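Serine-tRNA ligase (Naegleria fowleri, PDB 6BLJ) probably attaches serine to its cognate tRNA in the cytosol by way of a seryl-adenylate, as class II seryl-tRNA synthetases do, and is bound here to AMP. Local coordinates at residues D11-L14 / F15-Y18; I26-S29 / Q30-R33; K111-T114 / N115-K118; A290-E294 / K295-E299. All coordinates share one frame; numbering follows the deposited sequence. Where two conformers were deposited one is given.

Contact 1 of 4, residues D11-L14 / F15-Y18; sequences DINL and FREY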
loop_
_atom_site.group_PDB
_atom_site.type_symbol
_atom_site.label_atom_id
_atom_site.label_comp_id
_atom_site.label_asym_id
_atom_site.label_seq_id
_atom_site.Cartn_x
_atom_site.Cartn_y
_atom_site.Cartn_z
ATOM N N ASP A 11 -13.532 -10.971 -27.399
ATOM C CA ASP A 11 -13.456 -12.377 -27.013
ATOM C C ASP A 11 -12.430 -13.080 -27.897
ATOM O O ASP A 11 -11.952 -12.527 -28.892
ATOM C CB ASP A 11 -14.831 -13.067 -27.090
ATOM C CG ASP A 11 -15.400 -13.136 -28.517
ATOM O OD1 ASP A 11 -14.719 -12.744 -29.487
ATOM O OD2 ASP A 11 -16.559 -13.569 -28.667
ATOM N N ILE A 12 -12.128 -14.336 -27.559
ATOM C CA ILE A 12 -11.033 -15.019 -28.239
ATOM C C ILE A 12 -11.327 -15.174 -29.723
ATOM O O ILE A 12 -10.413 -15.094 -30.550
ATOM C CB ILE A 12 -10.746 -16.376 -27.560
ATOM C CG1 ILE A 12 -9.528 -17.060 -28.202
ATOM C CG2 ILE A 12 -11.979 -17.262 -27.553
ATOM C CD1 ILE A 12 -8.268 -16.224 -28.167
ATOM N N ASN A 13 -12.602 -15.336 -30.090
ATOM C CA ASN A 13 -12.958 -15.509 -31.495
ATOM C C ASN A 13 -12.595 -14.293 -32.335
ATOM O O ASN A 13 -12.239 -14.437 -33.514
ATOM C CB ASN A 13 -14.448 -15.836 -31.625
ATOM C CG ASN A 13 -14.741 -17.310 -31.375
ATOM O OD1 ASN A 13 -13.912 -18.171 -31.666
ATOM N ND2 ASN A 13 -15.921 -17.605 -30.842
ATOM N N LEU A 14 -12.678 -13.088 -31.759
ATOM C CA LEU A 14 -12.333 -11.890 -32.518
ATOM C C LEU A 14 -10.880 -11.917 -32.981
ATOM O O LEU A 14 -10.537 -11.308 -34.004
ATOM C CB LEU A 14 -12.587 -10.646 -31.659
ATOM C CG LEU A 14 -12.525 -9.297 -32.379
ATOM C CD1 LEU A 14 -13.569 -9.217 -33.497
ATOM C CD2 LEU A 14 -12.710 -8.149 -31.382
ATOM N N PHE A 15 -10.014 -12.637 -32.263
ATOM C CA PHE A 15 -8.608 -12.753 -32.636
ATOM C C PHE A 15 -8.367 -13.716 -33.795
ATOM O O PHE A 15 -7.262 -13.712 -34.352
ATOM C CB PHE A 15 -7.776 -13.239 -31.445
ATOM C CG PHE A 15 -7.709 -12.275 -30.290
ATOM C CD1 PHE A 15 -8.780 -12.139 -29.420
ATOM C CD2 PHE A 15 -6.551 -11.549 -30.042
ATOM C CE1 PHE A 15 -8.715 -11.272 -28.338
ATOM C CE2 PHE A 15 -6.477 -10.681 -28.956
ATOM C CZ PHE A 15 -7.567 -10.540 -28.111
ATOM N N ARG A 16 -9.347 -14.541 -34.160
ATOM C CA ARG A 16 -9.134 -15.687 -35.053
ATOM C C ARG A 16 -9.576 -15.353 -36.470
ATOM O O ARG A 16 -10.768 -15.364 -36.793
ATOM C CB ARG A 16 -9.849 -16.932 -34.548
ATOM C CG ARG A 16 -9.260 -17.512 -33.274
ATOM C CD ARG A 16 -10.183 -18.556 -32.683
ATOM N NE ARG A 16 -9.596 -19.183 -31.505
ATOM C CZ ARG A 16 -10.300 -19.807 -30.569
ATOM N NH1 ARG A 16 -11.626 -19.877 -30.663
ATOM N NH2 ARG A 16 -9.683 -20.350 -29.533
ATOM N N GLU A 17 -8.599 -15.034 -37.309
ATOM C CA GLU A 17 -8.905 -14.654 -38.676
ATOM C C GLU A 17 -9.577 -15.808 -39.421
ATOM O O GLU A 17 -10.409 -15.576 -40.304
ATOM C CB GLU A 17 -7.615 -14.181 -39.346
ATOM C CG GLU A 17 -7.805 -13.116 -40.403
ATOM C CD GLU A 17 -6.472 -12.644 -40.970
ATOM O OE1 GLU A 17 -5.432 -13.123 -40.474
ATOM O OE2 GLU A 17 -6.461 -11.735 -41.832
ATOM N N TYR A 18 -9.277 -17.059 -39.037
ATOM C CA TYR A 18 -9.857 -18.226 -39.699
ATOM C C TYR A 18 -11.296 -18.502 -39.283
ATOM O O TYR A 18 -11.989 -19.266 -39.966
ATOM C CB TYR A 18 -9.034 -19.488 -39.389
ATOM C CG TYR A 18 -9.275 -20.095 -38.003
ATOM C CD1 TYR A 18 -10.362 -20.940 -37.757
ATOM C CD2 TYR A 18 -8.403 -19.844 -36.950
ATOM C CE1 TYR A 18 -10.582 -21.485 -36.507
ATOM C CE2 TYR A 18 -8.613 -20.399 -35.694
ATOM C CZ TYR A 18 -9.704 -21.217 -35.479
ATOM O OH TYR A 18 -9.925 -21.771 -34.236
#

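Contact 2 of 4, residues I26-S29 / Q30-R33; sequences IRES and QRRR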
loop_
_atom_site.group_PDB
_atom_site.type_symbol
_atom_site.label_atom_id
_atom_site.label_comp_id
_atom_site.label_asym_id
_atom_site.label_seq_id
_atom_site.Cartn_x
_atom_site.Cartn_y
_atom_site.Cartn_z
ATOM N N ILE A 26 -8.823 -5.207 -32.888
ATOM C CA ILE A 26 -8.223 -5.180 -31.559
ATOM C C ILE A 26 -6.922 -4.385 -31.571
ATOM O O ILE A 26 -6.614 -3.661 -30.614
ATOM C CB ILE A 26 -8.002 -6.613 -31.043
ATOM C CG1 ILE A 26 -9.230 -7.483 -31.340
ATOM C CG2 ILE A 26 -7.720 -6.587 -29.540
ATOM C CD1 ILE A 26 -9.071 -8.961 -30.956
ATOM N N ARG A 27 -6.126 -4.516 -32.639
ATOM C CA ARG A 27 -4.915 -3.705 -32.732
ATOM C C ARG A 27 -5.266 -2.225 -32.781
ATOM O O ARG A 27 -4.648 -1.407 -32.089
ATOM C CB ARG A 27 -4.092 -4.099 -33.958
ATOM C CG ARG A 27 -3.456 -5.470 -33.831
ATOM C CD ARG A 27 -2.448 -5.735 -34.940
ATOM N NE ARG A 27 -2.218 -7.166 -35.093
ATOM C CZ ARG A 27 -2.858 -7.932 -35.971
ATOM N NH1 ARG A 27 -3.755 -7.400 -36.793
ATOM N NH2 ARG A 27 -2.592 -9.224 -36.032
ATOM N N GLU A 28 -6.276 -1.877 -33.579
ATOM C CA GLU A 28 -6.696 -0.486 -33.672
ATOM C C GLU A 28 -7.198 0.031 -32.328
ATOM O O GLU A 28 -6.914 1.176 -31.956
ATOM C CB GLU A 28 -7.767 -0.335 -34.755
ATOM C CG GLU A 28 -8.022 1.108 -35.184
ATOM C CD GLU A 28 -6.788 1.779 -35.782
ATOM O OE1 GLU A 28 -6.642 3.006 -35.611
ATOM O OE2 GLU A 28 -5.970 1.083 -36.423
ATOM N N SER A 29 -7.931 -0.798 -31.575
ATOM C CA SER A 29 -8.393 -0.374 -30.253
ATOM C C SER A 29 -7.211 -0.145 -29.319
ATOM O O SER A 29 -7.194 0.825 -28.550
ATOM C CB SER A 29 -9.365 -1.408 -29.666
ATOM O OG SER A 29 -9.897 -1.002 -28.406
ATOM N N GLN A 30 -6.195 -1.011 -29.401
ATOM C CA GLN A 30 -5.002 -0.835 -28.578
ATOM C C GLN A 30 -4.255 0.445 -28.946
ATOM O O GLN A 30 -3.746 1.151 -28.063
ATOM C CB GLN A 30 -4.093 -2.060 -28.718
ATOM C CG GLN A 30 -4.655 -3.300 -28.055
ATOM C CD GLN A 30 -4.726 -3.168 -26.544
ATOM O OE1 GLN A 30 -5.777 -2.848 -25.985
ATOM N NE2 GLN A 30 -3.602 -3.420 -25.871
ATOM N N ARG A 31 -4.182 0.766 -30.244
ATOM C CA ARG A 31 -3.537 2.013 -30.657
ATOM C C ARG A 31 -4.305 3.225 -30.145
ATOM O O ARG A 31 -3.702 4.181 -29.641
ATOM C CB ARG A 31 -3.402 2.060 -32.180
ATOM C CG ARG A 31 -2.364 1.101 -32.733
ATOM C CD ARG A 31 -2.070 1.349 -34.206
ATOM N NE ARG A 31 -3.147 0.854 -35.052
ATOM C CZ ARG A 31 -3.145 -0.345 -35.629
ATOM N NH1 ARG A 31 -2.117 -1.167 -35.447
ATOM N NH2 ARG A 31 -4.172 -0.722 -36.383
ATOM N N ARG A 32 -5.638 3.198 -30.245
ATOM C CA ARG A 32 -6.436 4.300 -29.705
ATOM C C ARG A 32 -6.269 4.431 -28.197
ATOM O O ARG A 32 -6.326 5.545 -27.663
ATOM C CB ARG A 32 -7.906 4.111 -30.081
ATOM C CG ARG A 32 -8.127 4.170 -31.610
ATOM C CD ARG A 32 -9.571 3.920 -31.998
ATOM N NE ARG A 32 -9.808 4.214 -33.413
ATOM C CZ ARG A 32 -10.863 3.788 -34.107
ATOM N NH1 ARG A 32 -11.790 3.030 -33.527
ATOM N NH2 ARG A 32 -10.987 4.112 -35.388
ATOM N N ARG A 33 -6.072 3.314 -27.492
ATOM C CA ARG A 33 -5.793 3.365 -26.061
ATOM C C ARG A 33 -4.354 3.748 -25.761
ATOM O O ARG A 33 -4.007 3.908 -24.586
ATOM C CB ARG A 33 -6.099 2.012 -25.394
ATOM C CG ARG A 33 -7.568 1.631 -25.373
ATOM C CD ARG A 33 -7.814 0.354 -24.581
ATOM N NE ARG A 33 -9.242 0.123 -24.339
ATOM C CZ ARG A 33 -9.925 0.679 -23.344
ATOM N NH1 ARG A 33 -9.313 1.497 -22.505
ATOM N NH2 ARG A 33 -11.219 0.420 -23.180
HETATM O O HOH W 1 -7.830 5.189 -34.972
HETATM O O HOH W 2 -8.503 -2.287 -26.535
#

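Contact 3 of 4, residues K111-T114 / N115-K118; sequences KLNT and NQLK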
loop_
_atom_site.group_PDB
_atom_site.type_symbol
_atom_site.label_atom_id
_atom_site.label_comp_id
_atom_site.label_asym_id
_atom_site.label_seq_id
_atom_site.Cartn_x
_atom_site.Cartn_y
_atom_site.Cartn_z
ATOM N N LYS A 111 6.652 -57.009 -32.777
ATOM C CA LYS A 111 7.802 -57.258 -31.918
ATOM C C LYS A 111 7.410 -57.461 -30.458
ATOM O O LYS A 111 8.176 -58.069 -29.705
ATOM C CB LYS A 111 8.794 -56.097 -32.028
ATOM C CG LYS A 111 9.357 -55.872 -33.421
ATOM C CD LYS A 111 10.223 -54.621 -33.447
ATOM C CE LYS A 111 10.797 -54.348 -34.829
ATOM N NZ LYS A 111 11.614 -53.099 -34.829
ATOM N N LEU A 112 6.243 -56.974 -30.043
ATOM C CA LEU A 112 5.799 -57.035 -28.656
ATOM C C LEU A 112 4.726 -58.104 -28.495
ATOM O O LEU A 112 3.822 -58.215 -29.329
ATOM C CB LEU A 112 5.249 -55.674 -28.203
ATOM C CG LEU A 112 6.192 -54.490 -28.409
ATOM C CD1 LEU A 112 5.462 -53.154 -28.284
ATOM C CD2 LEU A 112 7.352 -54.583 -27.419
ATOM N N ASN A 113 4.825 -58.891 -27.418
ATOM C CA ASN A 113 3.759 -59.834 -27.114
ATOM C C ASN A 113 2.564 -59.077 -26.533
ATOM O O ASN A 113 2.613 -57.866 -26.302
ATOM C CB ASN A 113 4.255 -60.959 -26.193
ATOM C CG ASN A 113 4.600 -60.492 -24.771
ATOM O OD1 ASN A 113 4.052 -59.507 -24.248
ATOM N ND2 ASN A 113 5.516 -61.227 -24.128
ATOM N N THR A 114 1.466 -59.793 -26.296
ATOM C CA THR A 114 0.233 -59.103 -25.929
ATOM C C THR A 114 0.320 -58.505 -24.527
ATOM O O THR A 114 -0.231 -57.427 -24.275
ATOM C CB THR A 114 -0.953 -60.054 -26.057
ATOM O OG1 THR A 114 -1.059 -60.466 -27.428
ATOM C CG2 THR A 114 -2.246 -59.359 -25.641
ATOM N N ASN A 115 1.018 -59.179 -23.603
ATOM C CA ASN A 115 1.266 -58.578 -22.293
ATOM C C ASN A 115 2.028 -57.262 -22.428
ATOM O O ASN A 115 1.713 -56.280 -21.743
ATOM C CB ASN A 115 2.035 -59.547 -21.393
ATOM C CG ASN A 115 1.192 -60.725 -20.933
ATOM O OD1 ASN A 115 -0.021 -60.604 -20.745
ATOM N ND2 ASN A 115 1.836 -61.876 -20.745
ATOM N N GLN A 116 3.031 -57.220 -23.313
ATOM C CA GLN A 116 3.776 -55.980 -23.510
ATOM C C GLN A 116 2.920 -54.908 -24.165
ATOM O O GLN A 116 3.086 -53.720 -23.863
ATOM C CB GLN A 116 5.028 -56.233 -24.346
ATOM C CG GLN A 116 6.112 -57.034 -23.623
ATOM C CD GLN A 116 7.217 -57.439 -24.567
ATOM O OE1 GLN A 116 6.968 -58.097 -25.578
ATOM N NE2 GLN A 116 8.440 -57.030 -24.260
ATOM N N LEU A 117 1.969 -55.297 -25.021
ATOM C CA LEU A 117 1.128 -54.287 -25.648
ATOM C C LEU A 117 0.219 -53.638 -24.621
ATOM O O LEU A 117 -0.002 -52.420 -24.675
ATOM C CB LEU A 117 0.282 -54.898 -26.772
ATOM C CG LEU A 117 1.007 -55.362 -28.033
ATOM C CD1 LEU A 117 0.042 -56.047 -29.006
ATOM C CD2 LEU A 117 1.691 -54.183 -28.688
ATOM N N LYS A 118 -0.222 -54.400 -23.616
ATOM C CA LYS A 118 -1.084 -53.792 -22.616
ATOM C C LYS A 118 -0.278 -52.899 -21.686
ATOM O O LYS A 118 -0.791 -51.866 -21.234
ATOM C CB LYS A 118 -1.821 -54.877 -21.821
ATOM C CG LYS A 118 -2.639 -55.836 -22.685
ATOM C CD LYS A 118 -3.662 -56.604 -21.864
ATOM C CE LYS A 118 -3.591 -58.091 -22.152
ATOM N NZ LYS A 118 -4.951 -58.706 -22.146
#

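Contact 4 of 4, residues A290-E294 / K295-E299; sequences AFHLE and KRFDE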
loop_
_atom_site.group_PDB
_atom_site.type_symbol
_atom_site.label_atom_id
_atom_site.label_comp_id
_atom_site.label_asym_id
_atom_site.label_seq_id
_atom_site.Cartn_x
_atom_site.Cartn_y
_atom_site.Cartn_z
ATOM N N ALA A 290 -20.994 -6.571 -8.050
ATOM C CA ALA A 290 -20.766 -7.880 -7.438
ATOM C C ALA A 290 -22.083 -8.557 -7.066
ATOM O O ALA A 290 -22.168 -9.788 -7.069
ATOM C CB ALA A 290 -19.865 -7.737 -6.204
ATOM N N PHE A 291 -23.121 -7.761 -6.788
ATOM C CA PHE A 291 -24.467 -8.265 -6.521
ATOM C C PHE A 291 -24.952 -9.197 -7.626
ATOM O O PHE A 291 -25.765 -10.094 -7.371
ATOM C CB PHE A 291 -25.411 -7.055 -6.367
ATOM C CG PHE A 291 -26.850 -7.390 -6.016
ATOM C CD1 PHE A 291 -27.291 -7.327 -4.701
ATOM C CD2 PHE A 291 -27.781 -7.678 -7.009
ATOM C CE1 PHE A 291 -28.630 -7.606 -4.372
ATOM C CE2 PHE A 291 -29.105 -7.953 -6.690
ATOM C CZ PHE A 291 -29.533 -7.916 -5.375
ATOM N N HIS A 292 -24.455 -9.022 -8.848
ATOM C CA HIS A 292 -24.915 -9.807 -9.987
ATOM C C HIS A 292 -24.037 -11.013 -10.287
ATOM O O HIS A 292 -24.286 -11.708 -11.279
ATOM C CB HIS A 292 -25.035 -8.911 -11.223
ATOM C CG HIS A 292 -26.114 -7.883 -11.084
ATOM N ND1 HIS A 292 -25.890 -6.640 -10.527
ATOM C CD2 HIS A 292 -27.443 -7.946 -11.340
ATOM C CE1 HIS A 292 -27.027 -5.966 -10.487
ATOM N NE2 HIS A 292 -27.983 -6.734 -10.976
ATOM N N LEU A 293 -23.047 -11.292 -9.438
ATOM C CA LEU A 293 -22.144 -12.417 -9.648
ATOM C C LEU A 293 -22.902 -13.688 -10.001
ATOM O O LEU A 293 -23.808 -14.114 -9.274
ATOM C CB LEU A 293 -21.306 -12.653 -8.389
ATOM C CG LEU A 293 -20.359 -13.858 -8.438
ATOM C CD1 LEU A 293 -19.243 -13.648 -9.447
ATOM C CD2 LEU A 293 -19.785 -14.159 -7.054
ATOM N N GLU A 294 -22.523 -14.283 -11.134
ATOM C CA GLU A 294 -22.979 -15.617 -11.542
ATOM C C GLU A 294 -24.493 -15.707 -11.704
ATOM O O GLU A 294 -25.081 -16.774 -11.538
ATOM C CB GLU A 294 -22.476 -16.683 -10.564
ATOM C CG GLU A 294 -21.006 -17.050 -10.814
ATOM C CD GLU A 294 -20.288 -17.567 -9.580
ATOM O OE1 GLU A 294 -20.973 -17.910 -8.597
ATOM O OE2 GLU A 294 -19.036 -17.615 -9.586
ATOM N N LYS A 295 -25.141 -14.611 -12.063
ATOM C CA LYS A 295 -26.563 -14.644 -12.361
ATOM C C LYS A 295 -26.788 -14.680 -13.871
ATOM O O LYS A 295 -25.904 -14.353 -14.663
ATOM C CB LYS A 295 -27.275 -13.448 -11.728
ATOM C CG LYS A 295 -27.337 -13.551 -10.207
ATOM C CD LYS A 295 -28.088 -12.385 -9.589
ATOM C CE LYS A 295 -28.274 -12.581 -8.082
ATOM N NZ LYS A 295 -28.456 -11.275 -7.385
ATOM N N ARG A 296 -27.984 -15.111 -14.256
ATOM C CA ARG A 296 -28.386 -15.248 -15.648
ATOM C C ARG A 296 -29.708 -14.523 -15.855
ATOM O O ARG A 296 -30.631 -14.681 -15.055
ATOM C CB ARG A 296 -28.533 -16.737 -15.982
ATOM C CG ARG A 296 -28.426 -17.119 -17.426
ATOM C CD ARG A 296 -28.013 -18.585 -17.505
ATOM N NE ARG A 296 -27.547 -18.967 -18.834
ATOM C CZ ARG A 296 -26.554 -19.821 -19.056
ATOM N NH1 ARG A 296 -26.196 -20.113 -20.299
ATOM N NH2 ARG A 296 -25.908 -20.375 -18.034
ATOM N N PHE A 297 -29.815 -13.744 -16.936
ATOM C CA PHE A 297 -31.022 -12.965 -17.193
ATOM C C PHE A 297 -31.506 -13.131 -18.630
ATOM O O PHE A 297 -30.710 -13.104 -19.576
ATOM C CB PHE A 297 -30.794 -11.480 -16.892
ATOM C CG PHE A 297 -30.429 -11.200 -15.457
ATOM C CD1 PHE A 297 -31.386 -11.285 -14.452
ATOM C CD2 PHE A 297 -29.138 -10.828 -15.116
ATOM C CE1 PHE A 297 -31.057 -11.014 -13.130
ATOM C CE2 PHE A 297 -28.801 -10.553 -13.785
ATOM C CZ PHE A 297 -29.759 -10.645 -12.797
ATOM N N ASP A 298 -32.820 -13.295 -18.781
ATOM C CA ASP A 298 -33.493 -13.352 -20.071
ATOM C C ASP A 298 -33.774 -11.954 -20.598
ATOM O O ASP A 298 -33.794 -10.969 -19.854
ATOM C CB ASP A 298 -34.829 -14.086 -19.957
ATOM C CG ASP A 298 -34.669 -15.570 -19.954
ATOM O OD1 ASP A 298 -33.728 -16.062 -20.610
ATOM O OD2 ASP A 298 -35.485 -16.245 -19.286
ATOM N N GLU A 299 -34.047 -11.890 -21.902
ATOM C CA GLU A 299 -34.457 -10.633 -22.520
ATOM C C GLU A 299 -35.651 -10.038 -21.787
ATOM O O GLU A 299 -35.743 -8.816 -21.615
ATOM C CB GLU A 299 -34.800 -10.861 -23.997
ATOM C CG GLU A 299 -35.099 -9.590 -24.756
ATOM C CD GLU A 299 -33.853 -8.749 -24.954
ATOM O OE1 GLU A 299 -32.752 -9.334 -24.995
ATOM O OE2 GLU A 299 -33.961 -7.511 -25.059
#

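Contact 1 of 4, residues D11-L14 / F15-Y18
With CG1 of I12 anti to the backbone N (chi1 -176°) and the R16 chain running extended from CG to NE, the guanidinium of R16 comes to lie with one face on the isoleucine: I12 CG1 is 3.6 Å from R16 NH2, over the rim of the group. N13 approaches the same guanidinium from its edge. Its OD1 sits 3.0 Å from R16 NH1, a weak hydrogen bond with an N-H...O angle of 134°, and the amide plane is turned 60° from the guanidinium. Between these residues the backbone turns: F15 N reaches I12 O at 3.0 Å, and R16 N reaches N13 O over the same distance but more nearly straight. The turn is started by D11 in an Asx motif, OD1 accepting from L14 N at 3.1 Å. The F15 ring turns its edge to the D11 carbonyl, whose O lies in the ring plane 3.2 Å from CD1, while I12 CD1 makes a looser apolar contact with F15 CD1 from out of that plane. I12 and F15 both go on to pack against V43 of helix 38-76 and L147 of helix 114-147. Beyond N13, R16 has a stronger partner, D47, in a salt bridge through NH2. The arginine is thus steered by an apolar face and a weak amide bond, while D47 probably offsets part of its positive charge.

Contact 2 of 4, residues I26-S29 / Q30-R33
E28 lays its CG over one face of the R32 guanidinium, 4.0 Å from R32 NE and toward the rim, while its carboxylate serves two arginines in the conformer given. The glutamate chain bends at chi2 (61°), which swings OE2 to within 2.5 Å of R31 NH2, a salt bridge whose short length should be taken with caution. NH2 meets OE2 on the anti side, tilted 30° out of the carboxylate plane, and NE adds a weak bond. R31 gets there by bending at chi3, which also carries its guanidinium back over the R27 carbonyl. In the same E28 conformer, water 1 donates to OE1 at 2.6 Å and accepts from R32 NE at 2.7 Å in the guanidinium plane. On another side of the helix, water 2 bonds S29 OG at 2.7 Å, probably donates to Q30 OE1 and takes a weak bond from R33 NE. Further partners hold these polar ends: R31 pairs with E24, R32 with E156, S29 OG with V154 N, Q30 with D36 O, and R33 with N382 O. The arginines are therefore met by carboxylates, carbonyls and ordered water, and the acidic partners probably temper the helix's positive charge.

Contact 3 of 4, residues K111-T114 / N115-K118
Two crossed hydrogen bonds close the start of the helix, each joining the side chain of one residue to the backbone N of the other: N113 OD1 accepts from Q116 N at 2.7 Å, and Q116 OE1 accepts from N113 N at 2.9 Å. The first runs nearly straight down the carbonyl of the asparagine amide; the second arrives in the plane of the glutamine amide, on a lone pair. N113 can reach forward because its CG stands between its backbone N and carbonyl carbon (chi1 68°), whereas Q116 stretches out beyond CG to come back to the residue before the helix. The two side chains cross at about a right angle, with their amide planes 54° apart. Each uses its oxygen inside the cap and turns its nitrogen outward, N113 ND2 to D83 O and Q116 NE2 to E86 O, so both amides are held in rotation from two sides. L112 lays CB and CD1 against L117 CD2, each 3.9 Å away, and its CB also touches Q116 CB. The first regular turns follow, with L117 N on N113 O at 2.9 Å. T114 CG2 meets K118 CE at 3.9 Å, and both residues pack on M75 of helix 38-76. This is a capping box with N113 as N-cap, opening the second long helix of the antiparallel coiled-coil arm by which seryl-tRNA synthetases characteristically bind tRNA.

Contact 4 of 4, residues A290-E294 / K295-E299
Two overlapping beta turns, type I from A290 to L293 and type II from H292 to K295, bring the chain out of a helix and into a short strand, with K295 N bonded to H292 O at 3.1 Å. The K295 side chain then doubles back along the turn, extended beyond CG, and its NZ donates to F291 O at 2.9 Å. The same ammonium stands 4.0 Å from the centroid of the F291 ring, 35° off the normal, an off-centre cation-pi contact. F291 in turn sets CD2 over the centre of the H292 ring, 3.9 Å above its plane. At its edge that imidazole meets F297: H292 CD2 is 3.8 Å from F297 CZ, the two rings touching rim to rim with planes 64° apart. H292 ND1 is bonded to I288 O, which helps to hold the ring's rotation. K295 NZ also makes a salt bridge to E205 of the second subunit, whose F216 meets the F291 ring edge to face, so the turn takes part in the contact with that subunit. Helix 285-290 leads in and strand 296-297 leads out, the latter pairing in parallel with strand 424-425, while H292 packs on F339 and V341 of strand 332-342.

In the fold
From the N terminus, contact 1 forms a short turn in the loop ahead of helix 23-32, and contact 2 lies on that helix. The two touch, L14 and F15 packing on I26, and together they cover the base of the coiled-coil arm, where helices 38-76 and 114-147 meet the globular body. Contact 3 opens helix 114-147 at the far end of the arm, its centre about 45 Å from that of contact 1; the helix then runs back toward contact 1. Contact 4 follows in the catalytic core, linking helix 285-290 to strand 296-297 beside the second subunit. All four are local and in series: none encloses or crosses another.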